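Local coordinates for protein uncharacterized HTH-type transcriptional regulator YybR (Bacillus subtilis, PDB 4A5N) that probably binds DNA as a MarR-like, redox-responsive transcriptional activator of the HxlR (DUF24) helix-turn-helix family, at residues 60-72 and 82-94. The protein carries 1 engineered substitution. Numbering follows the deposited sequence.
Sequences QLRELEADGIVHR and VEYSLTEFGRTLE
Y84 lies alongside R72 on one face of a two-stranded antiparallel sheet, one face of its ring turned to L61 of helix 54-66. Its CG is anti to the carbonyl carbon (chi1 -61°), which lays the ring along the arginine chain. At the root of the side chain, CB and CD1 lie near V70 CG1, which comes in at the ring edge; CE1 then rides along the aliphatic part of R72, 3.6 Å from its CG. Over the ring centre stands L61 CD1, 3.9 Å from the Y84 centroid and 11° off the normal, a CH-pi contact. At the tip, the Y84 hydroxyl OH accepts a nearly straight bond from R72 NE (3.1 Å, 164° at the hydrogen), the acceptor lying close to the guanidinium plane, while a water joins OH to R72 NH2. V82 CG1 sits over one face of the guanidinium, offset toward its rim. A phenylalanine here would probably leave R72 NE without this acceptor and the water without its hydrogen bond to the ring hydroxyl.

Further along the hairpin, H71 and S85 form a hydrogen-bonded pair, H71 N reaching S85 O at 2.8 Å. Beyond it T87 ties the strand exit to the Schellman turn at G68: OG1 donates to G68 O (2.6 Å) and, as N-cap of the short helix 88-91, accepts from G90 N. T87 N also bonds I69 O, and I69 CD1 packs 3.8 Å from F89 CD2. The contact thus joins helix 54-66 to the base of the hairpin, the wing of a winged helix-turn-helix fold. F42 of helix 42-48 touches both L61 and Y84, helix 28-35 packs on V70 and L86, and the second subunit reaches the far end, where its W103 meets L93 and T92.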
loop_
_atom_site.group_PDB
_atom_site.type_symbol
_atom_site.label_atom_id
_atom_site.label_comp_id
_atom_site.label_asym_id
_atom_site.label_seq_id
_atom_site.Cartn_x
_atom_site.Cartn_y
_atom_site.Cartn_z
ATOM N N GLN B 60 4.565 11.912 9.632
ATOM C CA GLN B 60 3.802 10.685 9.354
ATOM C C GLN B 60 2.713 10.471 10.398
ATOM O O GLN B 60 1.572 10.080 10.069
ATOM C CB GLN B 60 4.715 9.435 9.298
ATOM C CG GLN B 60 5.737 9.432 8.162
ATOM C CD GLN B 60 5.095 9.365 6.792
ATOM O OE1 GLN B 60 4.441 8.387 6.440
ATOM N NE2 GLN B 60 5.227 10.433 6.042
ATOM N N LEU B 61 3.052 10.706 11.663
ATOM C CA LEU B 61 2.060 10.528 12.737
ATOM C C LEU B 61 0.931 11.584 12.651
ATOM O O LEU B 61 -0.206 11.270 12.935
ATOM C CB LEU B 61 2.733 10.530 14.130
ATOM C CG LEU B 61 3.571 9.306 14.517
ATOM C CD1 LEU B 61 4.504 9.616 15.698
ATOM C CD2 LEU B 61 2.689 8.087 14.819
ATOM N N ARG B 62 1.261 12.817 12.271
ATOM C CA ARG B 62 0.264 13.892 12.107
ATOM C C ARG B 62 -0.722 13.542 10.991
ATOM O O ARG B 62 -1.937 13.779 11.111
ATOM C CB ARG B 62 0.933 15.266 11.805
ATOM C CG ARG B 62 1.351 16.059 13.040
ATOM C CD ARG B 62 1.819 17.469 12.670
ATOM N NE ARG B 62 1.873 18.376 13.826
ATOM C CZ ARG B 62 1.123 19.476 13.994
ATOM N NH1 ARG B 62 0.235 19.876 13.073
ATOM N NH2 ARG B 62 1.268 20.203 15.103
ATOM N N GLU B 63 -0.213 12.972 9.904
ATOM C CA GLU B 63 -1.087 12.578 8.804
ATOM C C GLU B 63 -2.018 11.439 9.191
ATOM O O GLU B 63 -3.193 11.486 8.890
ATOM C CB GLU B 63 -0.291 12.170 7.573
ATOM C CG GLU B 63 0.606 13.269 7.060
ATOM C CD GLU B 63 1.218 12.931 5.736
ATOM O OE1 GLU B 63 1.037 11.785 5.290
ATOM O OE2 GLU B 63 1.894 13.824 5.146
ATOM N N LEU B 64 -1.501 10.411 9.855
ATOM C CA LEU B 64 -2.375 9.317 10.407
ATOM C C LEU B 64 -3.445 9.836 11.362
ATOM O O LEU B 64 -4.647 9.406 11.337
ATOM C CB LEU B 64 -1.504 8.303 11.136
ATOM C CG LEU B 64 -0.806 7.313 10.203
ATOM C CD1 LEU B 64 0.270 6.552 10.978
ATOM C CD2 LEU B 64 -1.799 6.353 9.555
ATOM N N GLU B 65 -3.030 10.772 12.217
ATOM C CA GLU B 65 -3.977 11.492 13.092
ATOM C C GLU B 65 -5.006 12.303 12.303
ATOM O O GLU B 65 -6.238 12.249 12.579
ATOM C CB GLU B 65 -3.236 12.367 14.133
ATOM C CG GLU B 65 -4.171 13.094 15.108
ATOM C CD GLU B 65 -3.445 14.057 16.049
ATOM O OE1 GLU B 65 -2.207 14.227 15.935
ATOM O OE2 GLU B 65 -4.125 14.637 16.910
ATOM N N ALA B 66 -4.536 13.053 11.303
ATOM C CA ALA B 66 -5.433 13.898 10.527
ATOM C C ALA B 66 -6.491 13.059 9.787
ATOM O O ALA B 66 -7.594 13.528 9.594
ATOM C CB ALA B 66 -4.661 14.764 9.544
ATOM N N ASP B 67 -6.130 11.834 9.393
ATOM C CA ASP B 67 -7.000 10.939 8.670
ATOM C C ASP B 67 -7.895 10.134 9.623
ATOM O O ASP B 67 -8.663 9.310 9.163
ATOM C CB ASP B 67 -6.179 9.948 7.813
ATOM C CG ASP B 67 -5.559 10.591 6.570
ATOM O OD1 ASP B 67 -5.918 11.742 6.246
ATOM O OD2 ASP B 67 -4.743 9.920 5.905
ATOM N N GLY B 68 -7.756 10.356 10.933
ATOM C CA GLY B 68 -8.574 9.677 11.941
ATOM C C GLY B 68 -8.169 8.271 12.341
ATOM O O GLY B 68 -8.931 7.578 13.001
ATOM N N ILE B 69 -6.975 7.852 11.944
ATOM C CA ILE B 69 -6.441 6.494 12.193
ATOM C C ILE B 69 -5.680 6.360 13.507
ATOM O O ILE B 69 -5.671 5.291 14.165
ATOM C CB ILE B 69 -5.450 6.121 11.066
ATOM C CG1 ILE B 69 -6.075 6.371 9.677
ATOM C CG2 ILE B 69 -4.939 4.683 11.226
ATOM C CD1 ILE B 69 -7.360 5.614 9.390
ATOM N N VAL B 70 -5.091 7.466 13.917
ATOM C CA VAL B 70 -4.343 7.537 15.144
ATOM C C VAL B 70 -4.851 8.639 16.063
ATOM O O VAL B 70 -5.272 9.719 15.616
ATOM C CB VAL B 70 -2.839 7.706 14.841
ATOM C CG1 VAL B 70 -2.042 8.085 16.094
ATOM C CG2 VAL B 70 -2.312 6.415 14.240
ATOM N N HIS B 71 -4.862 8.315 17.359
ATOM C CA HIS B 71 -5.190 9.233 18.414
ATOM C C HIS B 71 -3.895 9.642 19.068
ATOM O O HIS B 71 -3.016 8.785 19.354
ATOM C CB HIS B 71 -6.152 8.591 19.439
ATOM C CG HIS B 71 -6.449 9.487 20.621
ATOM N ND1 HIS B 71 -7.330 10.518 20.562
ATOM C CD2 HIS B 71 -5.932 9.496 21.899
ATOM C CE1 HIS B 71 -7.370 11.144 21.748
ATOM N NE2 HIS B 71 -6.510 10.526 22.572
ATOM N N ARG B 72 -3.733 10.949 19.247
ATOM C CA ARG B 72 -2.595 11.507 20.007
ATOM C C ARG B 72 -3.094 12.093 21.346
ATOM O O ARG B 72 -3.746 13.154 21.381
ATOM C CB ARG B 72 -1.913 12.596 19.182
ATOM C CG ARG B 72 -0.657 13.212 19.778
ATOM C CD ARG B 72 -0.105 14.295 18.852
ATOM N NE ARG B 72 1.254 14.707 19.232
ATOM C CZ ARG B 72 1.576 15.773 19.977
ATOM N NH1 ARG B 72 0.664 16.620 20.421
ATOM N NH2 ARG B 72 2.853 16.000 20.258
ATOM N N VAL B 82 3.263 12.136 25.766
ATOM C CA VAL B 82 2.480 11.961 24.552
ATOM C C VAL B 82 2.440 10.496 24.111
ATOM O O VAL B 82 3.490 9.815 23.975
ATOM C CB VAL B 82 2.922 12.879 23.423
ATOM C CG1 VAL B 82 2.033 12.685 22.212
ATOM C CG2 VAL B 82 2.849 14.319 23.900
ATOM N N GLU B 83 1.214 10.033 23.896
ATOM C CA GLU B 83 0.942 8.645 23.501
ATOM C C GLU B 83 0.080 8.545 22.246
ATOM O O GLU B 83 -0.934 9.225 22.135
ATOM C CB GLU B 83 0.240 7.924 24.648
ATOM C CG GLU B 83 1.135 7.764 25.862
ATOM C CD GLU B 83 0.425 7.144 27.025
ATOM O OE1 GLU B 83 -0.827 7.257 27.109
ATOM O OE2 GLU B 83 1.130 6.519 27.842
ATOM N N TYR B 84 0.526 7.706 21.322
ATOM C CA TYR B 84 -0.098 7.446 20.028
ATOM C C TYR B 84 -0.747 6.056 20.041
ATOM O O TYR B 84 -0.105 5.063 20.426
ATOM C CB TYR B 84 0.962 7.490 18.933
ATOM C CG TYR B 84 1.615 8.820 18.840
ATOM C CD1 TYR B 84 1.073 9.825 18.052
ATOM C CD2 TYR B 84 2.773 9.089 19.557
ATOM C CE1 TYR B 84 1.667 11.076 17.991
ATOM C CE2 TYR B 84 3.382 10.339 19.493
ATOM C CZ TYR B 84 2.811 11.326 18.708
ATOM O OH TYR B 84 3.393 12.572 18.604
ATOM N N SER B 85 -2.000 5.990 19.601
ATOM C CA SER B 85 -2.728 4.734 19.561
ATOM C C SER B 85 -3.600 4.679 18.345
ATOM O O SER B 85 -3.832 5.731 17.681
ATOM C CB SER B 85 -3.577 4.618 20.811
ATOM O OG SER B 85 -4.370 5.782 21.001
ATOM N N LEU B 86 -4.130 3.488 18.058
ATOM C CA LEU B 86 -5.069 3.335 16.977
ATOM C C LEU B 86 -6.440 3.735 17.489
ATOM O O LEU B 86 -6.832 3.409 18.571
ATOM C CB LEU B 86 -5.106 1.909 16.436
ATOM C CG LEU B 86 -3.847 1.281 15.871
ATOM C CD1 LEU B 86 -4.155 -0.138 15.401
ATOM C CD2 LEU B 86 -3.319 2.164 14.728
ATOM N N THR B 87 -7.164 4.461 16.679
ATOM C CA THR B 87 -8.556 4.749 16.943
ATOM C C THR B 87 -9.345 3.499 16.552
ATOM O O THR B 87 -8.830 2.622 15.835
ATOM C CB THR B 87 -9.016 5.936 16.082
ATOM O OG1 THR B 87 -8.925 5.597 14.691
ATOM C CG2 THR B 87 -8.167 7.194 16.379
ATOM N N GLU B 88 -10.593 3.420 16.977
ATOM C CA GLU B 88 -11.481 2.386 16.491
ATOM C C GLU B 88 -11.575 2.361 14.950
ATOM O O GLU B 88 -11.583 1.306 14.352
ATOM C CB GLU B 88 -12.874 2.512 17.142
ATOM C CG GLU B 88 -12.861 2.114 18.619
ATOM C CD GLU B 88 -12.067 0.820 18.899
ATOM O OE1 GLU B 88 -12.446 -0.264 18.374
ATOM O OE2 GLU B 88 -11.030 0.888 19.622
ATOM N N PHE B 89 -11.609 3.523 14.319
ATOM C CA PHE B 89 -11.625 3.614 12.880
ATOM C C PHE B 89 -10.306 3.041 12.315
ATOM O O PHE B 89 -10.281 2.192 11.411
ATOM C CB PHE B 89 -11.755 5.072 12.499
ATOM C CG PHE B 89 -11.834 5.309 11.031
ATOM C CD1 PHE B 89 -12.777 4.644 10.247
ATOM C CD2 PHE B 89 -10.968 6.202 10.414
ATOM C CE1 PHE B 89 -12.851 4.867 8.877
ATOM C CE2 PHE B 89 -11.053 6.433 9.047
ATOM C CZ PHE B 89 -11.989 5.773 8.277
ATOM N N GLY B 90 -9.210 3.485 12.895
ATOM C CA GLY B 90 -7.894 2.887 12.605
ATOM C C GLY B 90 -7.830 1.359 12.605
ATOM O O GLY B 90 -7.244 0.764 11.700
ATOM N N ARG B 91 -8.377 0.736 13.648
ATOM C CA ARG B 91 -8.405 -0.707 13.824
ATOM C C ARG B 91 -9.125 -1.426 12.686
ATOM O O ARG B 91 -8.888 -2.614 12.491
ATOM C CB ARG B 91 -9.104 -1.083 15.144
ATOM C CG ARG B 91 -8.428 -0.615 16.418
ATOM C CD ARG B 91 -7.634 -1.735 17.032
ATOM N NE ARG B 91 -6.841 -1.346 18.203
ATOM C CZ ARG B 91 -5.760 -2.023 18.577
ATOM N NH1 ARG B 91 -5.415 -3.121 17.909
ATOM N NH2 ARG B 91 -5.064 -1.662 19.628
ATOM N N THR B 92 -9.997 -0.736 11.943
ATOM C CA THR B 92 -10.649 -1.357 10.761
ATOM C C THR B 92 -9.671 -1.668 9.630
ATOM O O THR B 92 -9.978 -2.512 8.795
ATOM C CB THR B 92 -11.867 -0.562 10.188
ATOM O OG1 THR B 92 -11.428 0.606 9.504
ATOM C CG2 THR B 92 -12.814 -0.194 11.309
ATOM N N LEU B 93 -8.504 -1.014 9.632
ATOM C CA LEU B 93 -7.430 -1.358 8.702
ATOM C C LEU B 93 -6.529 -2.461 9.200
ATOM O O LEU B 93 -5.684 -2.938 8.454
ATOM C CB LEU B 93 -6.498 -0.146 8.442
ATOM C CG LEU B 93 -6.901 0.956 7.496
ATOM C CD1 LEU B 93 -6.055 2.200 7.730
ATOM C CD2 LEU B 93 -6.820 0.570 6.026
ATOM N N GLU B 94 -6.716 -2.921 10.432
ATOM C CA GLU B 94 -5.848 -3.981 10.979
ATOM C C GLU B 94 -5.783 -5.305 10.164
ATOM O O GLU B 94 -4.677 -5.851 9.953
ATOM C CB GLU B 94 -6.116 -4.161 12.484
ATOM C CG GLU B 94 -5.496 -5.406 13.084
ATOM C CD GLU B 94 -5.660 -5.478 14.615
ATOM O OE1 GLU B 94 -6.036 -4.457 15.248
ATOM O OE2 GLU B 94 -5.386 -6.571 15.143
HETATM O O HOH W 1 5.174 13.758 20.008
#